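Local coordinates for protein tRNA (uracil(54)-C(5))-methyltransferase (Pyrococcus abyssi, PDB 2JJQ) that methylates carbon 5 of uridine 54 in tRNA, using S-adenosyl-L-methionine as methyl donor and releasing S-adenosyl-L-homocysteine, at residues Val261-His266 and Phe304-Ala309; Gly291-Asp296 and Gly353-Ile358; Met297-Gly302 and Gly317-Glu322. One frame throughout, in Å; residues are numbered along the deposited sequence.

Contact 1: residues Val261-His266 and Phe304-Ala309; sequences VDYLIH and FGIYLA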
# COMPACT_ATOMS: atom_id res chain seq x y z
N VAL A 261 4.12 -19.74 -0.82
CA VAL A 261 4.69 -19.19 0.43
C VAL A 261 3.59 -18.53 1.25
O VAL A 261 2.86 -17.69 0.69
CB VAL A 261 5.79 -18.16 0.07
CG1 VAL A 261 6.35 -17.54 1.31
CG2 VAL A 261 6.91 -18.85 -0.78
N ASP A 262 3.43 -18.90 2.54
CA ASP A 262 2.38 -18.35 3.38
C ASP A 262 2.96 -17.17 4.19
O ASP A 262 4.16 -17.19 4.53
CB ASP A 262 1.88 -19.41 4.36
CG ASP A 262 0.91 -20.40 3.72
OD1 ASP A 262 0.43 -20.19 2.58
OD2 ASP A 262 0.60 -21.38 4.41
N TYR A 263 2.13 -16.17 4.47
CA TYR A 263 2.51 -15.01 5.24
C TYR A 263 1.39 -14.75 6.24
O TYR A 263 0.23 -14.61 5.84
CB TYR A 263 2.66 -13.78 4.38
CG TYR A 263 3.73 -13.90 3.31
CD1 TYR A 263 5.04 -13.57 3.61
CD2 TYR A 263 3.43 -14.36 2.03
CE1 TYR A 263 6.04 -13.68 2.65
CE2 TYR A 263 4.45 -14.47 1.02
CZ TYR A 263 5.75 -14.10 1.36
OH TYR A 263 6.77 -14.15 0.45
N LEU A 264 1.77 -14.64 7.51
CA LEU A 264 0.81 -14.38 8.58
C LEU A 264 0.42 -12.93 8.56
O LEU A 264 1.29 -12.06 8.38
CB LEU A 264 1.46 -14.68 9.95
CG LEU A 264 1.78 -16.19 10.02
CD1 LEU A 264 2.76 -16.43 11.24
CD2 LEU A 264 0.54 -17.07 10.12
N ILE A 265 -0.87 -12.67 8.74
CA ILE A 265 -1.38 -11.32 8.75
C ILE A 265 -1.89 -11.08 10.18
O ILE A 265 -2.70 -11.86 10.68
CB ILE A 265 -2.59 -11.15 7.74
CG1 ILE A 265 -2.18 -11.36 6.27
CG2 ILE A 265 -3.16 -9.74 7.87
CD1 ILE A 265 -0.93 -10.70 5.97
N HIS A 266 -1.46 -9.98 10.78
CA HIS A 266 -1.87 -9.53 12.09
C HIS A 266 -2.48 -8.11 11.93
O HIS A 266 -2.11 -7.38 11.04
CB HIS A 266 -0.61 -9.51 12.96
CG HIS A 266 -0.83 -9.07 14.38
ND1 HIS A 266 -0.87 -7.75 14.75
CD2 HIS A 266 -1.04 -9.78 15.51
CE1 HIS A 266 -1.08 -7.66 16.05
NE2 HIS A 266 -1.18 -8.88 16.54
N PHE A 304 9.99 -10.48 0.57
CA PHE A 304 10.99 -10.97 -0.40
C PHE A 304 11.82 -12.10 0.17
O PHE A 304 12.00 -13.11 -0.45
CB PHE A 304 11.90 -9.82 -0.86
CG PHE A 304 11.13 -8.67 -1.44
CD1 PHE A 304 10.19 -8.91 -2.44
CD2 PHE A 304 11.36 -7.38 -1.06
CE1 PHE A 304 9.46 -7.89 -2.97
CE2 PHE A 304 10.62 -6.32 -1.60
CZ PHE A 304 9.66 -6.57 -2.53
N GLY A 305 12.36 -11.88 1.37
CA GLY A 305 13.32 -12.80 1.98
C GLY A 305 12.75 -14.19 2.17
O GLY A 305 13.43 -15.18 1.88
N ILE A 306 11.48 -14.28 2.56
CA ILE A 306 10.91 -15.57 2.84
C ILE A 306 10.67 -16.31 1.52
O ILE A 306 10.89 -17.52 1.44
CB ILE A 306 9.65 -15.45 3.64
CG1 ILE A 306 10.00 -14.91 5.05
CG2 ILE A 306 8.93 -16.83 3.78
CD1 ILE A 306 8.81 -14.34 5.75
N TYR A 307 10.20 -15.57 0.53
CA TYR A 307 9.89 -16.15 -0.80
C TYR A 307 11.22 -16.68 -1.36
O TYR A 307 11.32 -17.79 -1.91
CB TYR A 307 9.31 -15.12 -1.73
CG TYR A 307 8.80 -15.71 -3.02
CD1 TYR A 307 7.46 -16.15 -3.11
CD2 TYR A 307 9.64 -15.85 -4.14
CE1 TYR A 307 6.95 -16.70 -4.31
CE2 TYR A 307 9.14 -16.40 -5.31
CZ TYR A 307 7.83 -16.84 -5.39
OH TYR A 307 7.37 -17.41 -6.59
N LEU A 308 12.26 -15.90 -1.24
CA LEU A 308 13.53 -16.30 -1.73
C LEU A 308 14.08 -17.52 -0.99
O LEU A 308 14.71 -18.40 -1.61
CB LEU A 308 14.54 -15.17 -1.70
CG LEU A 308 14.32 -14.10 -2.78
CD1 LEU A 308 15.47 -13.12 -2.72
CD2 LEU A 308 14.27 -14.67 -4.15
N ALA A 309 13.92 -17.55 0.33
CA ALA A 309 14.33 -18.72 1.13
C ALA A 309 13.57 -19.97 0.61
O ALA A 309 14.14 -21.06 0.48
CB ALA A 309 14.01 -18.47 2.62

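Contact 2: residues Gly291-Asp296 and Gly353-Ile358; sequences GEKILD and GFDTVI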
# COMPACT_ATOMS: atom_id res chain seq x y z
N GLY A 291 23.30 -15.27 -7.49
CA GLY A 291 24.15 -15.88 -6.49
C GLY A 291 23.35 -16.68 -5.48
O GLY A 291 22.27 -17.14 -5.78
N GLU A 292 23.89 -16.84 -4.28
CA GLU A 292 23.21 -17.66 -3.28
C GLU A 292 22.90 -16.88 -2.01
O GLU A 292 21.84 -17.09 -1.35
CB GLU A 292 24.12 -18.82 -2.89
CG GLU A 292 23.42 -19.78 -1.99
CD GLU A 292 22.11 -20.37 -2.57
OE1 GLU A 292 21.89 -20.38 -3.82
OE2 GLU A 292 21.31 -20.87 -1.77
N LYS A 293 23.85 -16.01 -1.64
CA LYS A 293 23.76 -15.19 -0.38
C LYS A 293 23.02 -13.88 -0.60
O LYS A 293 23.51 -13.01 -1.31
CB LYS A 293 25.14 -14.91 0.20
CG LYS A 293 25.83 -16.17 0.70
CD LYS A 293 27.24 -15.88 1.17
CE LYS A 293 27.75 -17.10 1.92
NZ LYS A 293 29.16 -16.98 2.41
N ILE A 294 21.84 -13.73 0.01
CA ILE A 294 21.00 -12.56 -0.27
C ILE A 294 20.80 -11.80 0.99
O ILE A 294 20.54 -12.42 2.03
CB ILE A 294 19.59 -13.00 -0.75
CG1 ILE A 294 19.65 -14.04 -1.90
CG2 ILE A 294 18.71 -11.81 -1.20
CD1 ILE A 294 20.37 -13.53 -3.17
N LEU A 295 20.92 -10.47 0.92
CA LEU A 295 20.44 -9.61 2.04
C LEU A 295 19.10 -8.97 1.67
O LEU A 295 19.02 -8.32 0.62
CB LEU A 295 21.43 -8.49 2.35
CG LEU A 295 20.99 -7.37 3.30
CD1 LEU A 295 20.72 -7.95 4.68
CD2 LEU A 295 22.17 -6.41 3.38
N ASP A 296 18.08 -9.16 2.51
CA ASP A 296 16.76 -8.55 2.35
C ASP A 296 16.76 -7.35 3.33
O ASP A 296 16.32 -7.46 4.50
CB ASP A 296 15.65 -9.57 2.66
CG ASP A 296 14.22 -9.02 2.41
OD1 ASP A 296 14.11 -7.95 1.73
OD2 ASP A 296 13.22 -9.70 2.85
N GLY A 353 29.78 -9.45 2.19
CA GLY A 353 29.68 -10.90 2.04
C GLY A 353 28.42 -11.41 1.35
O GLY A 353 28.16 -12.62 1.40
N PHE A 354 27.63 -10.52 0.75
CA PHE A 354 26.41 -10.97 0.05
C PHE A 354 26.65 -10.99 -1.45
O PHE A 354 27.45 -10.19 -1.94
CB PHE A 354 25.26 -10.02 0.37
CG PHE A 354 24.87 -10.07 1.78
CD1 PHE A 354 24.11 -11.16 2.26
CD2 PHE A 354 25.27 -9.08 2.68
CE1 PHE A 354 23.73 -11.27 3.57
CE2 PHE A 354 24.90 -9.21 4.02
CZ PHE A 354 24.14 -10.27 4.48
N ASP A 355 25.96 -11.88 -2.17
CA ASP A 355 25.96 -11.83 -3.64
C ASP A 355 24.95 -10.82 -4.21
O ASP A 355 25.20 -10.20 -5.25
CB ASP A 355 25.57 -13.21 -4.18
CG ASP A 355 26.56 -14.28 -3.75
OD1 ASP A 355 27.77 -14.01 -3.87
OD2 ASP A 355 26.13 -15.36 -3.30
N THR A 356 23.81 -10.66 -3.53
CA THR A 356 22.82 -9.68 -3.92
C THR A 356 22.31 -8.97 -2.71
O THR A 356 22.12 -9.61 -1.68
CB THR A 356 21.61 -10.36 -4.65
OG1 THR A 356 22.05 -10.85 -5.90
CG2 THR A 356 20.51 -9.33 -4.95
N VAL A 357 22.11 -7.65 -2.79
CA VAL A 357 21.48 -6.96 -1.69
C VAL A 357 20.15 -6.38 -2.22
O VAL A 357 20.14 -5.64 -3.21
CB VAL A 357 22.37 -5.79 -1.13
CG1 VAL A 357 21.58 -4.94 -0.15
CG2 VAL A 357 23.63 -6.33 -0.43
N ILE A 358 19.05 -6.67 -1.55
CA ILE A 358 17.74 -6.09 -1.92
C ILE A 358 17.47 -4.96 -0.98
O ILE A 358 17.64 -5.12 0.23
CB ILE A 358 16.62 -7.10 -1.70
CG1 ILE A 358 16.94 -8.36 -2.52
CG2 ILE A 358 15.25 -6.51 -2.13
CD1 ILE A 358 16.03 -9.51 -2.13
O HOH W 1 29.62 -14.28 2.79

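Contact 3: residues Met297-Gly302 and Gly317-Glu322; sequences MYSGVG and GFDSNE. With SAH (S-adenosyl-L-homocysteine), chain B.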
# COMPACT_ATOMS: atom_id res chain seq x y z
N MET A 297 17.22 -6.19 2.83
CA MET A 297 17.34 -4.98 3.65
C MET A 297 16.00 -4.21 3.62
O MET A 297 15.40 -4.07 2.56
CB MET A 297 18.54 -4.13 3.17
CG MET A 297 18.79 -2.87 4.08
SD MET A 297 18.91 -3.34 5.82
CE MET A 297 18.56 -1.79 6.65
N TYR A 298 15.60 -3.67 4.77
CA TYR A 298 14.26 -3.12 4.97
C TYR A 298 13.24 -4.25 4.69
O TYR A 298 12.29 -4.06 3.97
CB TYR A 298 13.99 -1.96 4.04
CG TYR A 298 15.08 -0.88 4.01
CD1 TYR A 298 15.14 0.10 5.00
CD2 TYR A 298 16.00 -0.81 2.95
CE1 TYR A 298 16.12 1.09 4.97
CE2 TYR A 298 16.94 0.19 2.89
CZ TYR A 298 16.99 1.13 3.90
OH TYR A 298 17.93 2.12 3.80
N SER A 299 13.45 -5.40 5.32
CA SER A 299 12.66 -6.63 4.99
C SER A 299 11.21 -6.53 5.37
O SER A 299 10.37 -7.32 4.91
CB SER A 299 13.24 -7.85 5.71
OG SER A 299 13.07 -7.70 7.12
N GLY A 300 10.88 -5.63 6.29
CA GLY A 300 9.54 -5.72 6.89
C GLY A 300 9.31 -7.14 7.37
O GLY A 300 10.20 -7.77 7.97
N VAL A 301 8.10 -7.63 7.11
CA VAL A 301 7.72 -8.98 7.55
C VAL A 301 8.30 -10.07 6.64
O VAL A 301 8.02 -11.24 6.83
CB VAL A 301 6.21 -9.12 7.55
CG1 VAL A 301 5.57 -8.07 8.52
CG2 VAL A 301 5.64 -9.02 6.12
N GLY A 302 9.14 -9.69 5.67
CA GLY A 302 10.01 -10.69 4.99
C GLY A 302 9.43 -11.16 3.66
O GLY A 302 9.78 -12.24 3.14
N GLY A 317 17.78 -11.04 6.60
CA GLY A 317 17.05 -9.80 6.41
C GLY A 317 17.15 -8.94 7.66
O GLY A 317 17.37 -9.45 8.77
N PHE A 318 17.00 -7.65 7.47
CA PHE A 318 17.04 -6.70 8.58
C PHE A 318 15.97 -5.61 8.41
O PHE A 318 15.66 -5.18 7.29
CB PHE A 318 18.37 -5.96 8.59
CG PHE A 318 19.58 -6.84 8.90
CD1 PHE A 318 19.98 -7.05 10.20
CD2 PHE A 318 20.33 -7.39 7.87
CE1 PHE A 318 21.09 -7.82 10.49
CE2 PHE A 318 21.45 -8.20 8.14
CZ PHE A 318 21.83 -8.42 9.45
N ASP A 319 15.49 -5.09 9.53
CA ASP A 319 14.54 -4.00 9.50
C ASP A 319 14.61 -3.36 10.90
O ASP A 319 14.94 -4.04 11.89
CB ASP A 319 13.14 -4.56 9.25
CG ASP A 319 12.13 -3.47 8.84
OD1 ASP A 319 11.63 -2.72 9.72
OD2 ASP A 319 11.79 -3.42 7.63
N SER A 320 14.31 -2.07 10.99
CA SER A 320 14.42 -1.39 12.30
C SER A 320 13.16 -1.64 13.14
O SER A 320 13.11 -1.33 14.34
CB SER A 320 14.66 0.12 12.07
OG SER A 320 13.60 0.72 11.36
N ASN A 321 12.11 -2.17 12.53
CA ASN A 321 10.88 -2.43 13.27
C ASN A 321 10.85 -3.81 13.95
O ASN A 321 10.76 -4.83 13.27
CB ASN A 321 9.64 -2.30 12.34
CG ASN A 321 8.30 -2.25 13.13
OD1 ASN A 321 7.81 -3.25 13.56
ND2 ASN A 321 7.74 -1.06 13.31
N GLU A 322 10.88 -3.85 15.29
CA GLU A 322 10.90 -5.11 16.03
C GLU A 322 9.71 -6.01 15.75
O GLU A 322 9.88 -7.21 15.64
CB GLU A 322 10.90 -4.87 17.57
CG GLU A 322 12.02 -3.99 18.00
CD GLU A 322 12.16 -3.91 19.53
OE1 GLU A 322 11.93 -4.96 20.22
OE2 GLU A 322 12.50 -2.80 20.03
N SAH B . 10.13 -5.14 1.96
CA SAH B . 9.05 -4.85 2.96
CB SAH B . 8.59 -3.39 2.86
CG SAH B . 9.67 -2.40 3.25
SD SAH B . 8.84 -0.89 3.75
C SAH B . 7.87 -5.72 2.64
O SAH B . 6.88 -5.85 3.39
OXT SAH B . 7.86 -6.32 1.57
C5' SAH B . 10.27 -0.03 4.36
C4' SAH B . 10.77 -0.69 5.66
O4' SAH B . 11.83 0.09 6.27
C3' SAH B . 9.71 -0.85 6.74
O3' SAH B . 9.54 -2.25 7.02
C2' SAH B . 10.28 -0.05 7.95
O2' SAH B . 10.04 -0.63 9.24
C1' SAH B . 11.75 -0.05 7.70
N9 SAH B . 12.53 1.11 8.11
C8 SAH B . 12.15 2.41 8.10
N7 SAH B . 13.22 3.18 8.43
C5 SAH B . 14.28 2.38 8.62
C6 SAH B . 15.71 2.54 8.97
N6 SAH B . 16.16 3.80 9.20
N1 SAH B . 16.47 1.40 9.06
C2 SAH B . 15.97 0.17 8.83
N3 SAH B . 14.69 -0.03 8.52
C4 SAH B . 13.83 1.01 8.39

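Contact 1: residues Val261-His266 and Phe304-Ala309
Val261 and Tyr263, two residues apart on strand 261-265, set their side chains against Ile306 and Tyr307 on consecutive positions of helix 303-310. Strand and helix run roughly antiparallel, their axes 151° apart and 8.9 Å from each other at closest approach. Val261 points toward the helix and divides its two methyls between the two helix residues. CG1, turned anti to the backbone N (chi1 178°), meets Ile306 CG2 at 3.6 Å, while Val261 CG2 comes obliquely to the Tyr307 ring and lies 3.6 Å from CD1; the valine and tyrosine side chains are roughly perpendicular. Tyr263 reaches the helix with the far end of its ring. Its CE1 is 4.1 Å from Ile306 CB, and the two side chains run antiparallel alongside one another. Beyond the ring, Tyr263 OH sits 3.5 Å from Tyr307 CB, at the edge of the second ring and near its plane, so the two tyrosines do not stack. Both phenol oxygens find polar partners just beyond the segments: Tyr263 OH bonds to the carbonyl O of Thr303, in the first turn of the same helix, and Tyr307 OH to Asp259 OD2. Helix 275-288 touches Tyr307 as well, and strand 254-258 pairs with strand 261-265 in a two-stranded antiparallel hairpin. Between the segments the chemistry is therefore apolar and buried, while the hydroxyls tie the hairpin to the helix: each tyrosine contributes carbon surface to the interface and sends its oxygen to the opposite element or the turn leading into it.

Contact 2: residues Gly291-Asp296 and Gly353-Ile358
Neighbouring parallel strands of the class I methyltransferase sheet meet here: strand 293-297, which leads into the cofactor-binding loop, and strand 356-359. Their short axes lie 4.8 Å apart at closest approach, at 16° to each other. Leu295 N donates to Thr356 O, and Ile358 N to Leu295 O at 2.7 Å, a nearly straight bond (174°). Lys293 O takes two donors, Asp355 N and Thr356 N, where the second strand begins. Where the first strand starts, Asp355 OD2 accepts from Glu292 N and Lys293 N, each at 2.9 Å; the two N-H groups arrive from opposite faces of the carboxylate plane, on its anti side, and so grip one oxygen twice. Gly291 CA lies 3.8 Å from Asp355 CB. On one face of the sheet Ile294 CD1 packs on Thr356 CB and Ile294 CG2 on Ile358 CD1, each pair 3.7 Å apart; Leu308 of helix 303-310 covers this face. Asp296 belongs to the same face and accepts from Gly305 N of that helix. On the other, Leu295 CD2 lies beside Val357 CG1, the two side chains running side by side in the same direction. At the exposed end the extended Lys293 chain passes Gly353, and a water accepts from Lys293 NZ and donates to Gly353 O. Phe354, its CG anti to the carbonyl carbon, lays one face of its ring against Leu295, making a CH-pi contact in which Leu295 CB stands 3.6 Å from the ring centroid, only 3° off the normal.

Contact 3: residues Met297-Gly302 and Gly317-Glu322
Met297 and Phe318 form a parallel beta bridge, CA to CA 5.2 Å, at the point where strand 293-297 gives way to a loop and strand 314-319 nears its end. The loop then turns over the neighbouring strand: Ser299 N donates to Phe318 O at 3.0 Å, from above the carbonyl plane. On the sheet, Met297 SD rests 3.9 Å from Phe318 CB, their side chains nearly perpendicular. Bent at chi2 (52°), the methionine chain places CE over the centre of one face of the Tyr298 ring and also beside the adenine of S-adenosyl-L-homocysteine. The tyrosine in turn meets adenine atom C4 in its own ring plane, at the edge, and its OH bonds to Asp346. Asp319 is shared between loop and ligand. With CG anti to the backbone N (chi1 -165°), its carboxylate reaches the ribose: OD1 accepts from SAH O2' at 2.7 Å and OD2 from SAH O3' at 2.6 Å. OD2 also receives Gly300 N, 2.7 Å away and well out of the carboxylate plane, whereas OD1 uses its anti lone pair for Asn321 N, closing an Asx turn. Ser299 OG donates to Gly300 O. Gly300, at a positive phi, lies against the ribose, its CA 3.5 Å from SAH O3'; the ligand's amino N bonds to Tyr298 O. An acidic residue at the end of this strand, holding both ribose hydroxyls, is a hallmark of class I methyltransferases. Here Gly300 N and Asn321 N both donate to the carboxylate, probably stabilising its negative charge; because OD2 takes both Gly300 N and SAH O3', it links the glycine loop directly to the ribose.

How the contacts relate
Helix 303-310 and the strands on either side of it in the chain connect all three contacts. Contact 2 builds the sheet itself, mostly through backbone bonds, buried along the strands but exposed at the end where they begin. Contact 3 continues the same strand 293-297 into the loop and is buried around the ligand; several of its polar groups, chiefly the Asp319 carboxylate, bind S-adenosyl-L-homocysteine. Contact 1, also buried, is apolar between its segments and joins a separate hairpin to the helix. Direct touches unite them: probable hydrogen bonds from Met297 N to Ile358 O and from Phe318 N to Asp296 O join contacts 2 and 3, and Ile306 CD1 of contact 1 meets Val301 O of contact 3.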